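Local coordinates for Lmo1340 protein (Listeria monocytogenes, PDB 4NLM) that is of unknown function but is probably a surface lipoprotein built round a YqgU-like six-bladed beta-propeller, at residues Gln48-Trp53 against Asp57-Gln62; Glu72-Tyr77 against Tyr353-Thr358; Leu334-Tyr337 against Lys343-Asp346. All blocks are in the same frame, centred on the assembly; numbering follows the deposited sequence.

Contact 1. Residues Gln48-Trp53 against Asp57-Gln62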
loop_
_atom_site.group_PDB
_atom_site.type_symbol
_atom_site.label_atom_id
_atom_site.label_comp_id
_atom_site.label_asym_id
_atom_site.label_seq_id
_atom_site.Cartn_x
_atom_site.Cartn_y
_atom_site.Cartn_z
ATOM N N GLN A 48 -16.610 -2.447 -7.005
ATOM C CA GLN A 48 -16.083 -1.789 -5.807
ATOM C C GLN A 48 -14.659 -1.318 -6.118
ATOM O O GLN A 48 -14.346 -0.144 -6.104
ATOM C CB GLN A 48 -16.183 -2.682 -4.568
ATOM C CG GLN A 48 -17.597 -3.159 -4.319
ATOM C CD GLN A 48 -18.534 -1.991 -4.080
ATOM O OE1 GLN A 48 -18.288 -1.155 -3.211
ATOM N NE2 GLN A 48 -19.584 -1.907 -4.872
ATOM N N ARG A 49 -13.748 -2.253 -6.377
ATOM C CA ARG A 49 -12.401 -1.905 -6.771
ATOM C C ARG A 49 -11.630 -3.133 -7.212
ATOM O O ARG A 49 -12.046 -4.264 -6.975
ATOM C CB ARG A 49 -11.629 -1.274 -5.612
ATOM C CG ARG A 49 -11.390 -2.243 -4.448
ATOM C CD ARG A 49 -10.524 -1.666 -3.341
ATOM N NE ARG A 49 -11.178 -0.551 -2.684
ATOM C CZ ARG A 49 -10.927 0.741 -2.904
ATOM N NH1 ARG A 49 -11.607 1.642 -2.228
ATOM N NH2 ARG A 49 -9.986 1.144 -3.760
ATOM N N VAL A 50 -10.503 -2.891 -7.898
ATOM C CA VAL A 50 -9.436 -3.884 -8.010
ATOM C C VAL A 50 -8.536 -3.647 -6.800
ATOM O O VAL A 50 -8.056 -2.556 -6.568
ATOM C CB VAL A 50 -8.668 -3.739 -9.319
ATOM C CG1 VAL A 50 -7.382 -4.544 -9.310
ATOM C CG2 VAL A 50 -9.569 -4.178 -10.468
ATOM N N VAL A 51 -8.308 -4.713 -6.011
ATOM C CA VAL A 51 -7.547 -4.550 -4.782
ATOM C C VAL A 51 -6.030 -4.510 -5.072
ATOM O O VAL A 51 -5.288 -3.774 -4.447
ATOM C CB VAL A 51 -7.865 -5.713 -3.830
ATOM C CG1 VAL A 51 -6.975 -5.682 -2.577
ATOM C CG2 VAL A 51 -9.333 -5.685 -3.453
ATOM N N GLY A 52 -5.597 -5.306 -6.032
ATOM C CA GLY A 52 -4.179 -5.419 -6.380
ATOM C C GLY A 52 -3.919 -6.593 -7.275
ATOM O O GLY A 52 -4.827 -7.234 -7.749
ATOM N N TRP A 53 -2.627 -6.881 -7.492
ATOM C CA TRP A 53 -2.209 -7.988 -8.313
ATOM C C TRP A 53 -2.255 -9.305 -7.539
ATOM O O TRP A 53 -1.920 -9.362 -6.359
ATOM C CB TRP A 53 -0.753 -7.809 -8.760
ATOM C CG TRP A 53 -0.561 -6.621 -9.661
ATOM C CD1 TRP A 53 -0.012 -5.430 -9.319
ATOM C CD2 TRP A 53 -0.835 -6.563 -11.040
ATOM N NE1 TRP A 53 0.058 -4.607 -10.408
ATOM C CE2 TRP A 53 -0.482 -5.266 -11.476
ATOM C CE3 TRP A 53 -1.372 -7.455 -11.959
ATOM C CZ2 TRP A 53 -0.621 -4.864 -12.800
ATOM C CZ3 TRP A 53 -1.552 -7.047 -13.242
ATOM C CH2 TRP A 53 -1.167 -5.758 -13.661
ATOM N N ASP A 57 -0.449 -11.837 -14.512
ATOM C CA ASP A 57 -1.560 -11.620 -15.436
ATOM C C ASP A 57 -2.919 -11.618 -14.798
ATOM O O ASP A 57 -3.922 -11.786 -15.503
ATOM C CB ASP A 57 -1.542 -12.571 -16.620
ATOM C CG ASP A 57 -1.638 -13.995 -16.230
ATOM O OD1 ASP A 57 -1.704 -14.277 -15.046
ATOM O OD2 ASP A 57 -1.598 -14.865 -17.139
ATOM N N SER A 58 -3.013 -11.367 -13.491
ATOM C CA SER A 58 -4.330 -11.374 -12.861
ATOM C C SER A 58 -4.381 -10.487 -11.650
ATOM O O SER A 58 -3.348 -10.211 -11.031
ATOM C CB SER A 58 -4.766 -12.782 -12.517
ATOM O OG SER A 58 -3.948 -13.293 -11.480
ATOM N N VAL A 59 -5.612 -10.063 -11.330
ATOM C CA VAL A 59 -5.856 -9.142 -10.250
ATOM C C VAL A 59 -6.981 -9.673 -9.363
ATOM O O VAL A 59 -7.735 -10.548 -9.765
ATOM C CB VAL A 59 -6.224 -7.735 -10.757
ATOM C CG1 VAL A 59 -5.068 -7.200 -11.581
ATOM C CG2 VAL A 59 -7.560 -7.721 -11.510
ATOM N N LEU A 60 -7.035 -9.120 -8.153
ATOM C CA LEU A 60 -8.129 -9.366 -7.223
ATOM C C LEU A 60 -9.235 -8.309 -7.422
ATOM O O LEU A 60 -8.983 -7.159 -7.207
ATOM C CB LEU A 60 -7.607 -9.351 -5.780
ATOM C CG LEU A 60 -8.642 -9.583 -4.688
ATOM C CD1 LEU A 60 -9.324 -10.907 -4.864
ATOM C CD2 LEU A 60 -8.018 -9.453 -3.316
ATOM N N LEU A 61 -10.372 -8.802 -7.865
ATOM C CA LEU A 61 -11.549 -7.982 -8.177
ATOM C C LEU A 61 -12.589 -8.101 -7.095
ATOM O O LEU A 61 -12.992 -9.190 -6.727
ATOM C CB LEU A 61 -12.130 -8.475 -9.503
ATOM C CG LEU A 61 -13.414 -7.829 -9.955
ATOM C CD1 LEU A 61 -13.297 -6.322 -10.185
ATOM C CD2 LEU A 61 -13.978 -8.513 -11.194
ATOM N N GLN A 62 -13.060 -6.949 -6.625
ATOM C CA GLN A 62 -14.110 -6.847 -5.602
ATOM C C GLN A 62 -15.339 -6.164 -6.198
ATOM O O GLN A 62 -15.265 -5.049 -6.711
ATOM C CB GLN A 62 -13.586 -6.052 -4.425
ATOM C CG GLN A 62 -14.567 -5.965 -3.250
ATOM C CD GLN A 62 -14.061 -5.063 -2.169
ATOM O OE1 GLN A 62 -12.851 -4.916 -1.989
ATOM N NE2 GLN A 62 -14.977 -4.497 -1.394
HETATM O O HOH W 1 -11.870 -2.938 -0.471
#
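Gln62 O is gripped by two backbone amides in a row, Gln48 N at 2.9 Å and Arg49 N at 3.2 Å, both arriving from the same face of its carbonyl plane. Two residues facing one make this a classic beta bulge in the hairpin of strands 47-55 and 58-65. Gln62 N returns a bond to Arg49 O within the bulge; further on, Val51 N bonds to Leu60 O (2.8 Å) and Leu60 N to Gly52 O.

Gln62 also works through its side chain. With CG anti to the backbone N (chi1 -176°) and the chain extended beyond, it runs beside Arg49, pointing the same way, and its NE2 end lies against CB of Gln48. A water donates to Gln62 OE1 at 2.7 Å and accepts a weak bond from Arg49 NE. Next along, Val51 and Leu60 lie side by side, Val51 CB 3.8 Å from Leu60 CD2. Val50 CG1 meets Val59 CB at 3.7 Å, the two side chains crossing at about a right angle. At the far end the edge of the Trp53 indole, through CE3, comes to Ser58 O at 3.5 Å, while its NE1 bonds Leu327 O of the neighbouring sheet.

Backbone bonds thus fix the pairing, a water links the polar ends loosely, and Trp53 ties the hairpin's edge strand to the next blade.

Contact 2. Residues Glu72-Tyr77 against Tyr353-Thr358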
loop_
_atom_site.group_PDB
_atom_site.type_symbol
_atom_site.label_atom_id
_atom_site.label_comp_id
_atom_site.label_asym_id
_atom_site.label_seq_id
_atom_site.Cartn_x
_atom_site.Cartn_y
_atom_site.Cartn_z
ATOM N N GLU A 72 -12.964 -12.116 -6.646
ATOM C CA GLU A 72 -12.616 -12.964 -7.771
ATOM C C GLU A 72 -11.197 -12.690 -8.256
ATOM O O GLU A 72 -10.695 -11.568 -8.126
ATOM C CB GLU A 72 -13.574 -12.685 -8.955
ATOM C CG GLU A 72 -15.032 -13.049 -8.719
ATOM C CD GLU A 72 -15.950 -12.524 -9.801
ATOM O OE1 GLU A 72 -15.935 -11.310 -10.011
ATOM O OE2 GLU A 72 -16.684 -13.327 -10.404
ATOM N N GLU A 73 -10.591 -13.723 -8.851
ATOM C CA GLU A 73 -9.365 -13.512 -9.618
ATOM C C GLU A 73 -9.801 -13.209 -11.046
ATOM O O GLU A 73 -10.556 -13.965 -11.611
ATOM C CB GLU A 73 -8.467 -14.727 -9.555
ATOM C CG GLU A 73 -7.171 -14.563 -10.355
ATOM C CD GLU A 73 -6.187 -15.649 -10.087
ATOM O OE1 GLU A 73 -6.641 -16.706 -9.633
ATOM O OE2 GLU A 73 -4.980 -15.452 -10.365
ATOM N N LEU A 74 -9.300 -12.114 -11.605
ATOM C CA LEU A 74 -9.625 -11.672 -12.959
ATOM C C LEU A 74 -8.364 -11.673 -13.801
ATOM O O LEU A 74 -7.405 -11.017 -13.449
ATOM C CB LEU A 74 -10.200 -10.266 -12.923
ATOM C CG LEU A 74 -10.361 -9.602 -14.303
ATOM C CD1 LEU A 74 -11.401 -10.305 -15.157
ATOM C CD2 LEU A 74 -10.701 -8.142 -14.136
ATOM N N ASN A 75 -8.381 -12.428 -14.894
ATOM C CA ASN A 75 -7.235 -12.449 -15.804
ATOM C C ASN A 75 -7.275 -11.178 -16.657
ATOM O O ASN A 75 -8.324 -10.851 -17.197
ATOM C CB ASN A 75 -7.306 -13.701 -16.689
ATOM C CG ASN A 75 -6.102 -13.858 -17.583
ATOM O OD1 ASN A 75 -5.912 -13.116 -18.549
ATOM N ND2 ASN A 75 -5.266 -14.817 -17.258
ATOM N N ILE A 76 -6.152 -10.477 -16.758
ATOM C CA ILE A 76 -6.107 -9.183 -17.443
ATOM C C ILE A 76 -6.077 -9.259 -18.957
ATOM O O ILE A 76 -6.256 -8.231 -19.616
ATOM C CB ILE A 76 -4.921 -8.330 -16.965
ATOM C CG1 ILE A 76 -3.590 -8.881 -17.501
ATOM C CG2 ILE A 76 -4.887 -8.207 -15.446
ATOM C CD1 ILE A 76 -2.367 -8.101 -17.050
ATOM N N TYR A 77 -5.856 -10.459 -19.488
ATOM C CA TYR A 77 -5.763 -10.649 -20.936
ATOM C C TYR A 77 -6.957 -11.348 -21.564
ATOM O O TYR A 77 -7.311 -11.044 -22.700
ATOM C CB TYR A 77 -4.498 -11.448 -21.305
ATOM C CG TYR A 77 -3.203 -10.780 -20.914
ATOM C CD1 TYR A 77 -2.869 -9.530 -21.427
ATOM C CD2 TYR A 77 -2.309 -11.384 -20.042
ATOM C CE1 TYR A 77 -1.688 -8.906 -21.080
ATOM C CE2 TYR A 77 -1.117 -10.766 -19.697
ATOM C CZ TYR A 77 -0.819 -9.528 -20.213
ATOM O OH TYR A 77 0.361 -8.905 -19.871
ATOM N N TYR A 353 -4.277 1.146 -20.445
ATOM C CA TYR A 353 -5.379 0.258 -20.766
ATOM C C TYR A 353 -6.450 0.328 -19.712
ATOM O O TYR A 353 -6.163 0.427 -18.534
ATOM C CB TYR A 353 -4.891 -1.174 -20.816
ATOM C CG TYR A 353 -3.769 -1.378 -21.784
ATOM C CD1 TYR A 353 -2.447 -1.208 -21.392
ATOM C CD2 TYR A 353 -4.031 -1.754 -23.084
ATOM C CE1 TYR A 353 -1.411 -1.388 -22.293
ATOM C CE2 TYR A 353 -3.013 -1.916 -23.997
ATOM C CZ TYR A 353 -1.702 -1.751 -23.599
ATOM O OH TYR A 353 -0.703 -1.930 -24.530
ATOM N N ASN A 354 -7.694 0.244 -20.137
ATOM C CA ASN A 354 -8.801 0.162 -19.209
ATOM C C ASN A 354 -8.988 -1.306 -18.875
ATOM O O ASN A 354 -9.217 -2.136 -19.739
ATOM C CB ASN A 354 -10.063 0.697 -19.866
ATOM C CG ASN A 354 -10.004 2.189 -20.126
ATOM O OD1 ASN A 354 -9.437 2.946 -19.353
ATOM N ND2 ASN A 354 -10.619 2.620 -21.217
ATOM N N LEU A 355 -8.815 -1.640 -17.609
ATOM C CA LEU A 355 -9.004 -3.011 -17.138
ATOM C C LEU A 355 -10.485 -3.242 -16.769
ATOM O O LEU A 355 -11.050 -4.285 -17.081
ATOM C CB LEU A 355 -8.076 -3.281 -15.962
ATOM C CG LEU A 355 -8.226 -4.632 -15.295
ATOM C CD1 LEU A 355 -7.975 -5.761 -16.285
ATOM C CD2 LEU A 355 -7.249 -4.697 -14.139
ATOM N N ILE A 356 -11.064 -2.276 -16.064
ATOM C CA ILE A 356 -12.473 -2.318 -15.704
ATOM C C ILE A 356 -13.145 -1.134 -16.378
ATOM O O ILE A 356 -12.772 0.016 -16.133
ATOM C CB ILE A 356 -12.728 -2.219 -14.173
ATOM C CG1 ILE A 356 -11.859 -3.216 -13.386
ATOM C CG2 ILE A 356 -14.215 -2.397 -13.877
ATOM C CD1 ILE A 356 -12.114 -4.661 -13.686
ATOM N N ASN A 357 -14.110 -1.423 -17.244
ATOM C CA ASN A 357 -14.813 -0.401 -17.997
ATOM C C ASN A 357 -16.139 -0.096 -17.377
ATOM O O ASN A 357 -16.892 -0.999 -17.029
ATOM C CB ASN A 357 -15.061 -0.888 -19.426
ATOM C CG ASN A 357 -13.785 -0.940 -20.255
ATOM O OD1 ASN A 357 -13.040 0.028 -20.300
ATOM N ND2 ASN A 357 -13.556 -2.050 -20.937
ATOM N N THR A 358 -16.427 1.190 -17.250
ATOM C CA THR A 358 -17.716 1.621 -16.769
ATOM C C THR A 358 -18.608 1.658 -18.017
ATOM O O THR A 358 -18.156 2.114 -19.060
ATOM C CB THR A 358 -17.657 3.053 -16.203
ATOM O OG1 THR A 358 -17.412 3.981 -17.267
ATOM C CG2 THR A 358 -16.567 3.195 -15.161
#
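Leu74, near the end of strand 68-75, and Ile76, just past it, pack against Leu355 and Ile356 of strand 352-357, joining two neighbouring blades of the beta-propeller through methyl groups. The strands belong to different sheets, and even the nearest CA atoms, those of Ile76 and Leu355, are 6.8 Å apart, which leaves the contact to branch ends.

Leu355 has CG anti to its backbone nitrogen (chi1 176°), a setting that carries CD1 across to Ile76, where it sits 4.0 Å from CG2 and equally near CB. The same CD1 lies 4.2 Å from Leu74 CD2, so one methyl touches both Leu74 and Ile76. Ile76 places CG1 between its backbone N and carbonyl carbon (chi1 73°); this branch heads away from Leu355 and lies over one face of the Tyr77 ring, 3.7 Å above the plane, while CG2 is left for the leucine. Val59 and Leu336 also touch Leu355, extending the apolar patch into both sheets.

At the strand's end, Asn75 OD1 accepts from Tyr77 N at 2.8 Å, an Asx turn over the residues that follow. Ile356 CD1 meets Leu74 CD2 at 3.8 Å, the two side chains crossing at a slant.

Contact 3. Residues Leu334-Tyr337 against Lys343-Asp346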
loop_
_atom_site.group_PDB
_atom_site.type_symbol
_atom_site.label_atom_id
_atom_site.label_comp_id
_atom_site.label_asym_id
_atom_site.label_seq_id
_atom_site.Cartn_x
_atom_site.Cartn_y
_atom_site.Cartn_z
ATOM N N LEU A 334 3.919 -3.868 -15.862
ATOM C CA LEU A 334 2.549 -3.398 -15.730
ATOM C C LEU A 334 2.293 -2.834 -14.336
ATOM O O LEU A 334 2.681 -3.412 -13.326
ATOM C CB LEU A 334 1.573 -4.509 -16.045
ATOM C CG LEU A 334 1.695 -5.156 -17.401
ATOM C CD1 LEU A 334 0.616 -6.199 -17.573
ATOM C CD2 LEU A 334 1.626 -4.127 -18.523
ATOM N N VAL A 335 1.522 -1.739 -14.312
ATOM C CA VAL A 335 1.268 -1.019 -13.065
ATOM C C VAL A 335 -0.210 -0.651 -13.022
ATOM O O VAL A 335 -0.747 -0.051 -13.965
ATOM C CB VAL A 335 2.133 0.249 -13.023
ATOM C CG1 VAL A 335 1.783 1.145 -11.847
ATOM C CG2 VAL A 335 3.610 -0.103 -13.029
ATOM N N LEU A 336 -0.886 -1.051 -11.954
ATOM C CA LEU A 336 -2.283 -0.626 -11.745
ATOM C C LEU A 336 -2.270 0.838 -11.405
ATOM O O LEU A 336 -1.421 1.323 -10.682
ATOM C CB LEU A 336 -2.924 -1.439 -10.634
ATOM C CG LEU A 336 -3.177 -2.919 -10.971
ATOM C CD1 LEU A 336 -3.438 -3.713 -9.700
ATOM C CD2 LEU A 336 -4.337 -3.048 -11.947
ATOM N N TYR A 337 -3.304 1.538 -11.885
ATOM C CA TYR A 337 -3.414 2.974 -11.718
ATOM C C TYR A 337 -4.846 3.379 -11.401
ATOM O O TYR A 337 -5.771 2.890 -12.038
ATOM C CB TYR A 337 -2.982 3.685 -13.020
ATOM C CG TYR A 337 -3.203 5.187 -13.060
ATOM C CD1 TYR A 337 -2.498 6.024 -12.246
ATOM C CD2 TYR A 337 -4.146 5.758 -13.916
ATOM C CE1 TYR A 337 -2.675 7.382 -12.265
ATOM C CE2 TYR A 337 -4.359 7.128 -13.958
ATOM C CZ TYR A 337 -3.631 7.945 -13.129
ATOM O OH TYR A 337 -3.886 9.312 -13.174
ATOM N N LYS A 343 -7.318 0.889 -14.204
ATOM C CA LYS A 343 -6.475 1.053 -15.386
ATOM C C LYS A 343 -5.115 0.405 -15.157
ATOM O O LYS A 343 -4.688 0.217 -14.023
ATOM C CB LYS A 343 -6.337 2.539 -15.777
ATOM C CG LYS A 343 -7.664 3.161 -16.141
ATOM C CD LYS A 343 -7.614 4.601 -16.646
ATOM C CE LYS A 343 -9.012 5.231 -16.757
ATOM N NZ LYS A 343 -10.002 4.282 -17.334
ATOM N N VAL A 344 -4.459 0.091 -16.268
ATOM C CA VAL A 344 -3.127 -0.471 -16.257
ATOM C C VAL A 344 -2.220 0.356 -17.147
ATOM O O VAL A 344 -2.583 0.669 -18.277
ATOM C CB VAL A 344 -3.105 -1.933 -16.757
ATOM C CG1 VAL A 344 -1.679 -2.470 -16.887
ATOM C CG2 VAL A 344 -3.901 -2.808 -15.822
ATOM N N ILE A 345 -1.076 0.752 -16.614
ATOM C CA ILE A 345 -0.050 1.420 -17.393
ATOM C C ILE A 345 1.081 0.447 -17.685
ATOM O O ILE A 345 1.572 -0.268 -16.799
ATOM C CB ILE A 345 0.559 2.586 -16.595
ATOM C CG1 ILE A 345 -0.528 3.575 -16.160
ATOM C CG2 ILE A 345 1.691 3.232 -17.396
ATOM C CD1 ILE A 345 -0.022 4.646 -15.228
ATOM N N ASP A 346 1.516 0.378 -18.944
ATOM C CA ASP A 346 2.690 -0.406 -19.306
ATOM C C ASP A 346 3.865 0.575 -19.258
ATOM O O ASP A 346 3.978 1.462 -20.095
ATOM C CB ASP A 346 2.486 -1.034 -20.686
ATOM C CG ASP A 346 3.620 -1.906 -21.122
ATOM O OD1 ASP A 346 4.764 -1.643 -20.717
ATOM O OD2 ASP A 346 3.339 -2.848 -21.895
#
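Val335 and Ile345 exchange two backbone hydrogen bonds, Ile345 N to Val335 O at 2.8 Å and Val335 N to Ile345 O at 2.9 Å, each donor lying in the acceptor's carbonyl plane. This is one of two hydrogen-bonded pairs in the hairpin made by strands 334-337 and 343-346. The second is less even: Tyr337 N approaches Lys343 O from 38° above the carbonyl plane, and the return bond from Lys343 N to Tyr337 O is weak at 3.3 Å. CA-H...O contacts fill in between, among them Val344 CA to Val335 O at 3.3 Å.

Apolar packing lies on both faces of the hairpin. On the face of Leu334, Leu336, Val344 and Asp346, the two gamma methyls of Val344 divide the work: CG1 touches Leu334 CB, and CG2 meets Leu336 CD2 at 3.9 Å. Leu334 CD2 ends against CB of Asp346. On the other face Ile345 CD1 reaches Tyr337 CB at 3.8 Å; an extended side chain (chi2 173°) carries that methyl along the strand to the base of the phenol, while Lys343 CB stands at the ring's edge.

The polar ends turn elsewhere: Tyr337 OH to Asp322 O, Asp346 OD1 to Lys348 N, and Lys343 NZ very close to Asn354 OD1, probably bonded to it. Across the hairpin itself, then, cohesion comes from main-chain bonds and hydrocarbon, while its polar groups pair with the turn that follows and, it seems, with neighbouring strands and loops.

Along the chain contact 1 comes first; contact 2 then joins strand 68-75 to the C-terminal strand 352-357, and the hairpin of contact 3 falls between those two strands. Contact 1 and the 72-77 half of contact 2 share the four-stranded sheet that starts at 47-55; the centres of the two contacts are about 8 Å apart. The 353-358 half sits beside contact 3 in the five-stranded sheet, and the centre of contact 3 is about 11 Å from that of contact 2 and about 12 Å from that of contact 1. Trp53 packs on Leu334 and Leu336, bringing contacts 1 and 3 together as well. The three therefore lie where blades from the two ends of the chain meet, consistent with closure of the propeller ring.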